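Local coordinates for bottromycin amidohydrolase (Streptomyces purpureus, PDB 6I5S), which is a zinc-dependent amidohydrolase that probably hydrolyses an amide in a thiazoline-bearing precursor and so acts as gatekeeper of bottromycin biosynthesis, at residues A[227-238]-A[268-279]; A[341-349]-A[359-367]. All blocks are in the same frame, centred on the assembly; numbering follows the deposited sequence.

Interaction 1. Residues A[227-238]-A[268-279]; sequences TEHLYGFVPNVF and FVCPTLVAWRAR. With ZN (zinc ion), chain B.
Three backbone hydrogen bonds join T227 and H229 to the strand 268-270: T227 N to F268 O, C270 N to T227 O and H229 N to C270 O, the last at 2.8 Å. The pairing is parallel, T227 opposite V269 and E228 opposite C270. Side-chain hydrogen bonds take over where the strands end. H229 ND1 donates to T272 OG1 at 2.7 Å, with the hydroxyl in the imidazole plane and the N-H...O angle 169°. Together with the bond of 2.2 Å from H229 NE2 to zinc, this second-shell bond holds the ring's rotation; two waters, H210 and the carboxylated lysine complete that ion's shell. The placement is consistent with the (beta/alpha)8 barrel of the amidohydrolase superfamily, whose metal ligands lie at the C-terminal ends of the strands.

W276 NE1 donates to H229 O at 2.8 Å, the oxygen lying in the indole plane. Replacing W276 by an alanine would probably leave H229 O without this donor and open a gap between Y231 and F238. Those two complete an aromatic cluster: the six-membered ring of W276 meets Y231 with planes 78° apart, and F238 CE2 lies over one indole face, 3.5 Å from W276 CZ3.

Aliphatic contacts flank the cluster. In one of the two conformers modelled for R279, R279 CD sits over a face of F238, 3.6 Å from the ring centroid, in a CH-pi contact; the R279 guanidinium pairs with D348. L230, with CG anti to the carbonyl carbon (chi1 -60°), a torsion that swings its branched end toward the other segment, rests CG on P271 CB at 3.8 Å and turns CD2 to V269 CG1.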
loop_
_atom_site.group_PDB
_atom_site.type_symbol
_atom_site.label_atom_id
_atom_site.label_comp_id
_atom_site.label_asym_id
_atom_site.label_seq_id
_atom_site.Cartn_x
_atom_site.Cartn_y
_atom_site.Cartn_z
ATOM N N THR A 227 11.963 5.228 3.275
ATOM C CA THR A 227 11.656 6.615 2.903
ATOM C C THR A 227 10.623 6.598 1.781
ATOM O O THR A 227 10.593 5.675 0.938
ATOM C CB THR A 227 12.877 7.419 2.457
ATOM O OG1 THR A 227 13.536 6.792 1.342
ATOM C CG2 THR A 227 13.919 7.525 3.641
ATOM N N GLU A 228 9.718 7.581 1.842
ATOM C CA GLU A 228 8.525 7.600 1.010
ATOM C C GLU A 228 8.588 8.722 -0.031
ATOM O O GLU A 228 9.119 9.815 0.215
ATOM C CB GLU A 228 7.254 7.786 1.858
ATOM C CG GLU A 228 7.218 6.909 3.154
ATOM C CD GLU A 228 7.228 5.459 2.809
ATOM O OE1 GLU A 228 6.316 5.062 2.047
ATOM O OE2 GLU A 228 8.134 4.723 3.256
ATOM N N HIS A 229 7.954 8.445 -1.155
ATOM C CA HIS A 229 7.627 9.416 -2.209
ATOM C C HIS A 229 8.842 9.912 -2.971
ATOM O O HIS A 229 8.701 10.844 -3.784
ATOM C CB HIS A 229 6.889 10.647 -1.646
ATOM C CG HIS A 229 5.788 10.355 -0.689
ATOM N ND1 HIS A 229 4.693 9.579 -1.005
ATOM C CD2 HIS A 229 5.584 10.791 0.591
ATOM C CE1 HIS A 229 3.886 9.518 0.045
ATOM N NE2 HIS A 229 4.398 10.251 1.014
ATOM N N LEU A 230 10.015 9.300 -2.796
ATOM C CA LEU A 230 11.291 9.803 -3.317
ATOM C C LEU A 230 11.688 11.155 -2.714
ATOM O O LEU A 230 12.659 11.772 -3.178
ATOM C CB LEU A 230 11.264 9.876 -4.868
ATOM C CG LEU A 230 11.034 8.544 -5.583
ATOM C CD1 LEU A 230 10.995 8.769 -7.099
ATOM C CD2 LEU A 230 12.132 7.566 -5.225
ATOM N N TYR A 231 11.019 11.630 -1.651
ATOM C CA TYR A 231 11.457 12.883 -1.075
ATOM C C TYR A 231 12.866 12.689 -0.547
ATOM O O TYR A 231 13.243 11.588 -0.124
ATOM C CB TYR A 231 10.536 13.365 0.022
ATOM C CG TYR A 231 9.127 13.698 -0.426
ATOM C CD1 TYR A 231 8.825 14.002 -1.741
ATOM C CD2 TYR A 231 8.081 13.686 0.476
ATOM C CE1 TYR A 231 7.524 14.284 -2.099
ATOM C CE2 TYR A 231 6.813 13.979 0.120
ATOM C CZ TYR A 231 6.535 14.295 -1.161
ATOM O OH TYR A 231 5.213 14.560 -1.518
ATOM N N GLY A 232 13.656 13.741 -0.650
ATOM C CA GLY A 232 15.088 13.602 -0.400
ATOM C C GLY A 232 15.881 13.502 -1.682
ATOM O O GLY A 232 16.842 14.229 -1.892
ATOM N N PHE A 233 15.488 12.576 -2.556
ATOM C CA PHE A 233 16.021 12.584 -3.923
ATOM C C PHE A 233 15.450 13.755 -4.717
ATOM O O PHE A 233 16.134 14.342 -5.570
ATOM C CB PHE A 233 15.697 11.262 -4.619
ATOM C CG PHE A 233 16.350 10.059 -3.969
ATOM C CD1 PHE A 233 17.703 9.793 -4.188
ATOM C CD2 PHE A 233 15.643 9.270 -3.097
ATOM C CE1 PHE A 233 18.312 8.725 -3.557
ATOM C CE2 PHE A 233 16.235 8.199 -2.465
ATOM C CZ PHE A 233 17.579 7.921 -2.716
ATOM N N VAL A 234 14.183 14.067 -4.485
ATOM C CA VAL A 234 13.540 15.264 -5.012
ATOM C C VAL A 234 12.864 15.965 -3.853
ATOM O O VAL A 234 12.573 15.337 -2.833
ATOM C CB VAL A 234 12.515 14.912 -6.120
ATOM C CG1 VAL A 234 13.207 14.170 -7.199
ATOM C CG2 VAL A 234 11.405 14.101 -5.574
ATOM N N PRO A 235 12.579 17.243 -3.988
ATOM C CA PRO A 235 11.934 17.968 -2.906
ATOM C C PRO A 235 10.447 17.656 -2.823
ATOM O O PRO A 235 9.790 17.319 -3.806
ATOM C CB PRO A 235 12.167 19.438 -3.283
ATOM C CG PRO A 235 12.342 19.435 -4.694
ATOM C CD PRO A 235 12.900 18.123 -5.130
ATOM N N ASN A 236 9.914 17.796 -1.619
ATOM C CA ASN A 236 8.471 17.750 -1.432
ATOM C C ASN A 236 7.892 19.070 -1.934
ATOM O O ASN A 236 7.736 20.044 -1.172
ATOM C CB ASN A 236 8.107 17.504 0.040
ATOM C CG ASN A 236 6.626 17.476 0.247
ATOM O OD1 ASN A 236 5.832 17.662 -0.704
ATOM N ND2 ASN A 236 6.218 17.231 1.479
ATOM N N VAL A 237 7.660 19.142 -3.247
ATOM C CA VAL A 237 7.176 20.377 -3.854
ATOM C C VAL A 237 5.760 20.718 -3.420
ATOM O O VAL A 237 5.311 21.852 -3.607
ATOM C CB VAL A 237 7.256 20.284 -5.397
ATOM C CG1 VAL A 237 8.707 20.141 -5.838
ATOM C CG2 VAL A 237 6.426 19.149 -5.949
ATOM N N PHE A 238 5.055 19.792 -2.761
ATOM C CA PHE A 238 3.693 20.108 -2.336
ATOM C C PHE A 238 3.687 21.022 -1.125
ATOM O O PHE A 238 2.638 21.589 -0.818
ATOM C CB PHE A 238 2.898 18.806 -2.136
ATOM C CG PHE A 238 2.938 17.951 -3.354
ATOM C CD1 PHE A 238 2.207 18.305 -4.499
ATOM C CD2 PHE A 238 3.785 16.870 -3.433
ATOM C CE1 PHE A 238 2.307 17.565 -5.668
ATOM C CE2 PHE A 238 3.865 16.122 -4.607
ATOM C CZ PHE A 238 3.141 16.480 -5.722
ATOM N N PHE A 268 15.010 0.567 1.768
ATOM C CA PHE A 268 13.653 0.409 1.274
ATOM C C PHE A 268 13.135 1.762 0.831
ATOM O O PHE A 268 13.165 2.713 1.613
ATOM C CB PHE A 268 12.736 -0.150 2.331
ATOM C CG PHE A 268 13.078 -1.573 2.747
ATOM C CD1 PHE A 268 12.610 -2.644 2.026
ATOM C CD2 PHE A 268 13.912 -1.811 3.818
ATOM C CE1 PHE A 268 12.920 -3.935 2.396
ATOM C CE2 PHE A 268 14.206 -3.091 4.209
ATOM C CZ PHE A 268 13.698 -4.162 3.495
ATOM N N VAL A 269 12.641 1.826 -0.411
ATOM C CA VAL A 269 12.154 3.046 -1.046
ATOM C C VAL A 269 10.735 2.786 -1.550
ATOM O O VAL A 269 10.534 1.867 -2.321
ATOM C CB VAL A 269 13.073 3.466 -2.213
ATOM C CG1 VAL A 269 12.455 4.609 -2.987
ATOM C CG2 VAL A 269 14.424 3.837 -1.668
ATOM N N CYS A 270 9.774 3.604 -1.129
ATOM C CA CYS A 270 8.367 3.482 -1.514
ATOM C C CYS A 270 7.992 4.741 -2.287
ATOM O O CYS A 270 7.611 5.748 -1.693
ATOM C CB CYS A 270 7.482 3.288 -0.266
ATOM S SG CYS A 270 5.793 3.024 -0.701
ATOM N N PRO A 271 8.077 4.727 -3.627
ATOM C CA PRO A 271 7.976 5.996 -4.380
ATOM C C PRO A 271 6.565 6.531 -4.575
ATOM O O PRO A 271 6.416 7.710 -4.925
ATOM C CB PRO A 271 8.635 5.658 -5.735
ATOM C CG PRO A 271 8.514 4.158 -5.874
ATOM C CD PRO A 271 8.600 3.610 -4.435
ATOM N N THR A 272 5.536 5.705 -4.390
ATOM C CA THR A 272 4.136 6.071 -4.601
ATOM C C THR A 272 3.952 6.869 -5.880
ATOM O O THR A 272 3.393 7.959 -5.894
ATOM C CB THR A 272 3.521 6.817 -3.409
ATOM O OG1 THR A 272 4.112 8.094 -3.242
ATOM C CG2 THR A 272 3.716 6.061 -2.119
ATOM N N LEU A 273 4.333 6.235 -6.995
ATOM C CA LEU A 273 4.269 6.939 -8.281
ATOM C C LEU A 273 2.824 7.240 -8.661
ATOM O O LEU A 273 2.524 8.302 -9.248
ATOM C CB LEU A 273 4.944 6.115 -9.370
ATOM C CG LEU A 273 6.434 5.915 -9.108
ATOM C CD1 LEU A 273 6.975 4.840 -10.078
ATOM C CD2 LEU A 273 7.274 7.224 -9.282
ATOM N N VAL A 274 1.918 6.310 -8.346
ATOM C CA VAL A 274 0.488 6.512 -8.645
ATOM C C VAL A 274 -0.051 7.766 -7.979
ATOM O O VAL A 274 -0.919 8.452 -8.546
ATOM C CB VAL A 274 -0.330 5.272 -8.244
ATOM C CG1 VAL A 274 -0.194 4.950 -6.746
ATOM C CG2 VAL A 274 -1.813 5.423 -8.659
ATOM N N ALA A 275 0.439 8.089 -6.781
ATOM C CA ALA A 275 0.001 9.313 -6.092
ATOM C C ALA A 275 0.604 10.581 -6.703
ATOM O O ALA A 275 -0.090 11.600 -6.851
ATOM C CB ALA A 275 0.364 9.198 -4.584
ATOM N N TRP A 276 1.898 10.565 -7.013
ATOM C CA TRP A 276 2.487 11.653 -7.821
ATOM C C TRP A 276 1.673 11.915 -9.089
ATOM O O TRP A 276 1.360 13.060 -9.421
ATOM C CB TRP A 276 3.911 11.285 -8.201
ATOM C CG TRP A 276 5.014 11.600 -7.226
ATOM C CD1 TRP A 276 5.685 10.694 -6.430
ATOM C CD2 TRP A 276 5.595 12.875 -6.982
ATOM N NE1 TRP A 276 6.683 11.338 -5.725
ATOM C CE2 TRP A 276 6.658 12.678 -6.050
ATOM C CE3 TRP A 276 5.374 14.164 -7.504
ATOM C CZ2 TRP A 276 7.473 13.727 -5.605
ATOM C CZ3 TRP A 276 6.202 15.202 -7.074
ATOM C CH2 TRP A 276 7.228 14.974 -6.105
ATOM N N ARG A 277 1.364 10.849 -9.823
ATOM C CA ARG A 277 0.594 10.961 -11.066
ATOM C C ARG A 277 -0.754 11.618 -10.812
ATOM O O ARG A 277 -1.172 12.517 -11.524
ATOM C CB ARG A 277 0.410 9.554 -11.644
ATOM C CG ARG A 277 -0.354 9.433 -12.992
ATOM C CD ARG A 277 0.546 9.828 -14.192
ATOM N NE ARG A 277 1.690 8.930 -14.259
ATOM C CZ ARG A 277 2.733 9.157 -15.072
ATOM N NH1 ARG A 277 3.757 8.330 -15.086
ATOM N NH2 ARG A 277 2.769 10.230 -15.841
ATOM N N ALA A 278 -1.466 11.170 -9.780
ATOM C CA ALA A 278 -2.767 11.775 -9.505
ATOM C C ALA A 278 -2.668 13.236 -9.096
ATOM O O ALA A 278 -3.547 14.027 -9.447
ATOM C CB ALA A 278 -3.491 10.939 -8.419
ATOM N N ARG A 279 -1.594 13.654 -8.401
ATOM C CA ARG A 279 -1.455 15.056 -8.000
ATOM C C ARG A 279 -1.221 16.005 -9.169
ATOM O O ARG A 279 -1.403 17.222 -9.015
ATOM C CB ARG A 279 -0.304 15.202 -6.974
ATOM C CG ARG A 279 -0.549 14.488 -5.634
ATOM C CD ARG A 279 0.723 14.420 -4.743
ATOM N NE ARG A 279 0.666 13.394 -3.680
ATOM C CZ ARG A 279 1.726 12.781 -3.133
ATOM N NH1 ARG A 279 2.973 13.050 -3.521
ATOM N NH2 ARG A 279 1.536 11.862 -2.212
HETATM ZN ZN ZN B . 3.518 11.444 2.623
HETATM O O HOH W 1 2.156 12.994 3.200
HETATM O O HOH W 2 1.482 10.935 1.851
#

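Interaction 2. Residues A[341-349]-A[359-367]; sequences ARLLVGTDC and SFHKEIAEL
One face of the F360 ring is covered by V345, whose CG1 methyl comes within 3.4 Å of F360 CE1, the two side chains crossing at about a right angle. The ring reaches this position with CG anti to the backbone N (chi1 -175°), and F360 CD2 in turn lies over one face of the H361 ring. The E363 carboxylate, in contrast, is engaged through its oxygens, which meet L273 N and, probably, V274 N at the start of helix 273-280. A water lies 2.7 Å from E363 OE2 and also near L344 O, and accepts from G346 N at 2.9 Å, linking helix to strand end without any direct hydrogen bond between the segments.

The arrangement is consistent with a strand-loop-helix unit of the amidohydrolase barrel, in which the chain leaving strand 342-343 carries the zinc ligand D348 and helix 358-369 packs back against it.

Apolar contacts run along the helix face. V345 CG1 also meets E363 CG at 3.6 Å, and V345 CG2 lies 4.0 Å from L367 CD1. Nearer the metal, T347 CG2 packs against a backbone carbonyl, 3.4 Å from S359 O. T347 OG1 accepts from C349 N in an ST turn that spans D348, and is also hydrogen-bonded to D92.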
loop_
_atom_site.group_PDB
_atom_site.type_symbol
_atom_site.label_atom_id
_atom_site.label_comp_id
_atom_site.label_asym_id
_atom_site.label_seq_id
_atom_site.Cartn_x
_atom_site.Cartn_y
_atom_site.Cartn_z
ATOM N N ALA A 341 18.676 -0.565 -4.260
ATOM C CA ALA A 341 17.575 -0.175 -3.385
ATOM C C ALA A 341 16.462 -1.221 -3.465
ATOM O O ALA A 341 16.328 -1.962 -4.437
ATOM C CB ALA A 341 16.971 1.178 -3.764
ATOM N N ARG A 342 15.640 -1.238 -2.441
ATOM C CA ARG A 342 14.604 -2.251 -2.277
ATOM C C ARG A 342 13.283 -1.524 -2.434
ATOM O O ARG A 342 12.758 -0.909 -1.503
ATOM C CB ARG A 342 14.764 -2.997 -0.924
ATOM C CG ARG A 342 16.103 -3.750 -0.828
ATOM C CD ARG A 342 16.339 -4.394 0.539
ATOM N NE ARG A 342 15.514 -5.597 0.606
ATOM C CZ ARG A 342 15.498 -6.433 1.640
ATOM N NH1 ARG A 342 16.284 -6.215 2.690
ATOM N NH2 ARG A 342 14.700 -7.482 1.624
ATOM N N LEU A 343 12.702 -1.648 -3.606
ATOM C CA LEU A 343 11.477 -0.913 -3.879
ATOM C C LEU A 343 10.262 -1.571 -3.218
ATOM O O LEU A 343 10.234 -2.772 -2.972
ATOM C CB LEU A 343 11.227 -0.814 -5.365
ATOM C CG LEU A 343 12.149 0.125 -6.120
ATOM C CD1 LEU A 343 11.817 -0.010 -7.648
ATOM C CD2 LEU A 343 11.997 1.519 -5.704
ATOM N N LEU A 344 9.265 -0.739 -2.940
ATOM C CA LEU A 344 7.982 -1.147 -2.356
ATOM C C LEU A 344 6.872 -0.559 -3.209
ATOM O O LEU A 344 7.041 0.457 -3.906
ATOM C CB LEU A 344 7.843 -0.634 -0.883
ATOM C CG LEU A 344 8.952 -1.066 0.066
ATOM C CD1 LEU A 344 8.865 -0.250 1.378
ATOM C CD2 LEU A 344 8.766 -2.569 0.370
ATOM N N VAL A 345 5.709 -1.190 -3.136
ATOM C CA VAL A 345 4.538 -0.781 -3.899
ATOM C C VAL A 345 3.556 -0.150 -2.934
ATOM O O VAL A 345 2.880 -0.872 -2.181
ATOM C CB VAL A 345 3.896 -1.959 -4.630
ATOM C CG1 VAL A 345 2.782 -1.462 -5.435
ATOM C CG2 VAL A 345 4.889 -2.726 -5.469
ATOM N N GLY A 346 3.487 1.181 -2.918
ATOM C CA GLY A 346 2.544 1.877 -2.073
ATOM C C GLY A 346 1.814 2.919 -2.895
ATOM O O GLY A 346 2.294 3.349 -3.943
ATOM N N THR A 347 0.645 3.345 -2.394
ATOM C CA THR A 347 -0.278 4.111 -3.221
ATOM C C THR A 347 -0.657 5.486 -2.703
ATOM O O THR A 347 -1.096 6.319 -3.508
ATOM C CB THR A 347 -1.588 3.341 -3.418
ATOM O OG1 THR A 347 -2.253 3.139 -2.161
ATOM C CG2 THR A 347 -1.307 2.017 -4.094
ATOM N N ASP A 348 -0.563 5.731 -1.396
ATOM C CA ASP A 348 -1.203 6.901 -0.790
ATOM C C ASP A 348 -2.697 6.912 -1.087
ATOM O O ASP A 348 -3.315 7.972 -1.226
ATOM C CB ASP A 348 -0.522 8.211 -1.250
ATOM C CG ASP A 348 -0.142 9.140 -0.106
ATOM O OD1 ASP A 348 -0.491 8.913 1.051
ATOM O OD2 ASP A 348 0.545 10.125 -0.401
ATOM N N CYS A 349 -3.302 5.719 -1.145
ATOM C CA CYS A 349 -4.727 5.626 -1.409
ATOM C C CYS A 349 -5.485 6.441 -0.389
ATOM O O CYS A 349 -5.145 6.506 0.802
ATOM C CB CYS A 349 -5.213 4.180 -1.482
ATOM S SG CYS A 349 -4.958 3.162 0.032
ATOM N N SER A 359 -5.657 1.095 -7.160
ATOM C CA SER A 359 -4.458 1.942 -7.188
ATOM C C SER A 359 -3.192 1.124 -6.948
ATOM O O SER A 359 -2.092 1.509 -7.407
ATOM C CB SER A 359 -4.557 3.064 -6.145
ATOM O OG SER A 359 -4.661 2.583 -4.816
ATOM N N PHE A 360 -3.315 0.021 -6.215
ATOM C CA PHE A 360 -2.164 -0.857 -6.017
ATOM C C PHE A 360 -1.649 -1.356 -7.368
ATOM O O PHE A 360 -0.436 -1.348 -7.644
ATOM C CB PHE A 360 -2.537 -2.029 -5.114
ATOM C CG PHE A 360 -1.386 -2.909 -4.781
ATOM C CD1 PHE A 360 -0.485 -2.486 -3.838
ATOM C CD2 PHE A 360 -1.142 -4.081 -5.466
ATOM C CE1 PHE A 360 0.630 -3.255 -3.511
ATOM C CE2 PHE A 360 -0.041 -4.877 -5.129
ATOM C CZ PHE A 360 0.854 -4.442 -4.162
ATOM N N HIS A 361 -2.566 -1.832 -8.209
ATOM C CA HIS A 361 -2.200 -2.292 -9.544
ATOM C C HIS A 361 -1.809 -1.143 -10.454
ATOM O O HIS A 361 -1.009 -1.355 -11.365
ATOM C CB HIS A 361 -3.345 -3.183 -10.066
ATOM C CG HIS A 361 -3.473 -4.406 -9.225
ATOM N ND1 HIS A 361 -2.577 -5.451 -9.337
ATOM C CD2 HIS A 361 -4.249 -4.669 -8.151
ATOM C CE1 HIS A 361 -2.853 -6.342 -8.392
ATOM N NE2 HIS A 361 -3.843 -5.878 -7.647
ATOM N N LYS A 362 -2.346 0.052 -10.243
ATOM C CA LYS A 362 -1.821 1.213 -10.974
ATOM C C LYS A 362 -0.369 1.488 -10.627
ATOM O O LYS A 362 0.417 1.904 -11.505
ATOM C CB LYS A 362 -2.649 2.453 -10.706
ATOM C CG LYS A 362 -4.048 2.436 -11.290
ATOM C CD LYS A 362 -4.580 3.842 -11.331
ATOM C CE LYS A 362 -5.979 3.892 -11.832
ATOM N NZ LYS A 362 -6.419 5.298 -12.116
ATOM N N GLU A 363 0.021 1.244 -9.372
ATOM C CA GLU A 363 1.404 1.482 -8.994
ATOM C C GLU A 363 2.304 0.401 -9.571
ATOM O O GLU A 363 3.400 0.709 -10.036
ATOM C CB GLU A 363 1.543 1.534 -7.476
ATOM C CG GLU A 363 3.005 1.814 -6.984
ATOM C CD GLU A 363 3.516 3.146 -7.341
ATOM O OE1 GLU A 363 2.746 3.908 -7.972
ATOM O OE2 GLU A 363 4.737 3.457 -7.011
ATOM N N ILE A 364 1.838 -0.863 -9.615
ATOM C CA ILE A 364 2.577 -1.879 -10.377
ATOM C C ILE A 364 2.746 -1.434 -11.825
ATOM O O ILE A 364 3.833 -1.559 -12.406
ATOM C CB ILE A 364 1.882 -3.248 -10.291
ATOM C CG1 ILE A 364 2.109 -3.804 -8.852
ATOM C CG2 ILE A 364 2.421 -4.232 -11.341
ATOM C CD1 ILE A 364 1.295 -5.021 -8.568
ATOM N N ALA A 365 1.696 -0.869 -12.410
ATOM C CA ALA A 365 1.797 -0.405 -13.802
ATOM C C ALA A 365 2.811 0.742 -13.948
ATOM O O ALA A 365 3.586 0.768 -14.900
ATOM C CB ALA A 365 0.411 0.019 -14.297
ATOM N N GLU A 366 2.820 1.701 -13.018
ATOM C CA GLU A 366 3.836 2.753 -13.048
ATOM C C GLU A 366 5.248 2.182 -13.000
ATOM O O GLU A 366 6.132 2.630 -13.751
ATOM C CB GLU A 366 3.682 3.733 -11.879
ATOM C CG GLU A 366 2.436 4.628 -11.894
ATOM C CD GLU A 366 2.523 5.831 -12.781
ATOM O OE1 GLU A 366 3.646 6.210 -13.174
ATOM O OE2 GLU A 366 1.453 6.431 -13.090
ATOM N N LEU A 367 5.485 1.216 -12.109
ATOM C CA LEU A 367 6.823 0.664 -11.948
ATOM C C LEU A 367 7.239 -0.161 -13.166
ATOM O O LEU A 367 8.389 -0.088 -13.609
ATOM C CB LEU A 367 6.865 -0.187 -10.672
ATOM C CG LEU A 367 6.766 0.624 -9.374
ATOM C CD1 LEU A 367 6.432 -0.286 -8.219
ATOM C CD2 LEU A 367 8.118 1.317 -9.133
HETATM O O HOH W 3 5.482 2.609 -4.517
#

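Interaction 1 closes before interaction 2 opens along the chain, yet their centres lie only 11 Å apart. They share a parallel sheet ordered 226-228, 268-270, 342-343, so the strand paired in interaction 1 is also the neighbour of the one that leads into interaction 2. Helices 273-280 and 358-369 touch each other, with V274 N probably hydrogen-bonded to E363 OE1 at 2.6 Å. Nearer the metals, the salt bridge from R279 NH2 to D348 OD2, at 2.7 Å, joins the two contacts directly. H229 from interaction 1 and D348 from interaction 2 serve different zinc ions, bridged by the carboxylated lysine, and the two contacts together build part of one binuclear centre.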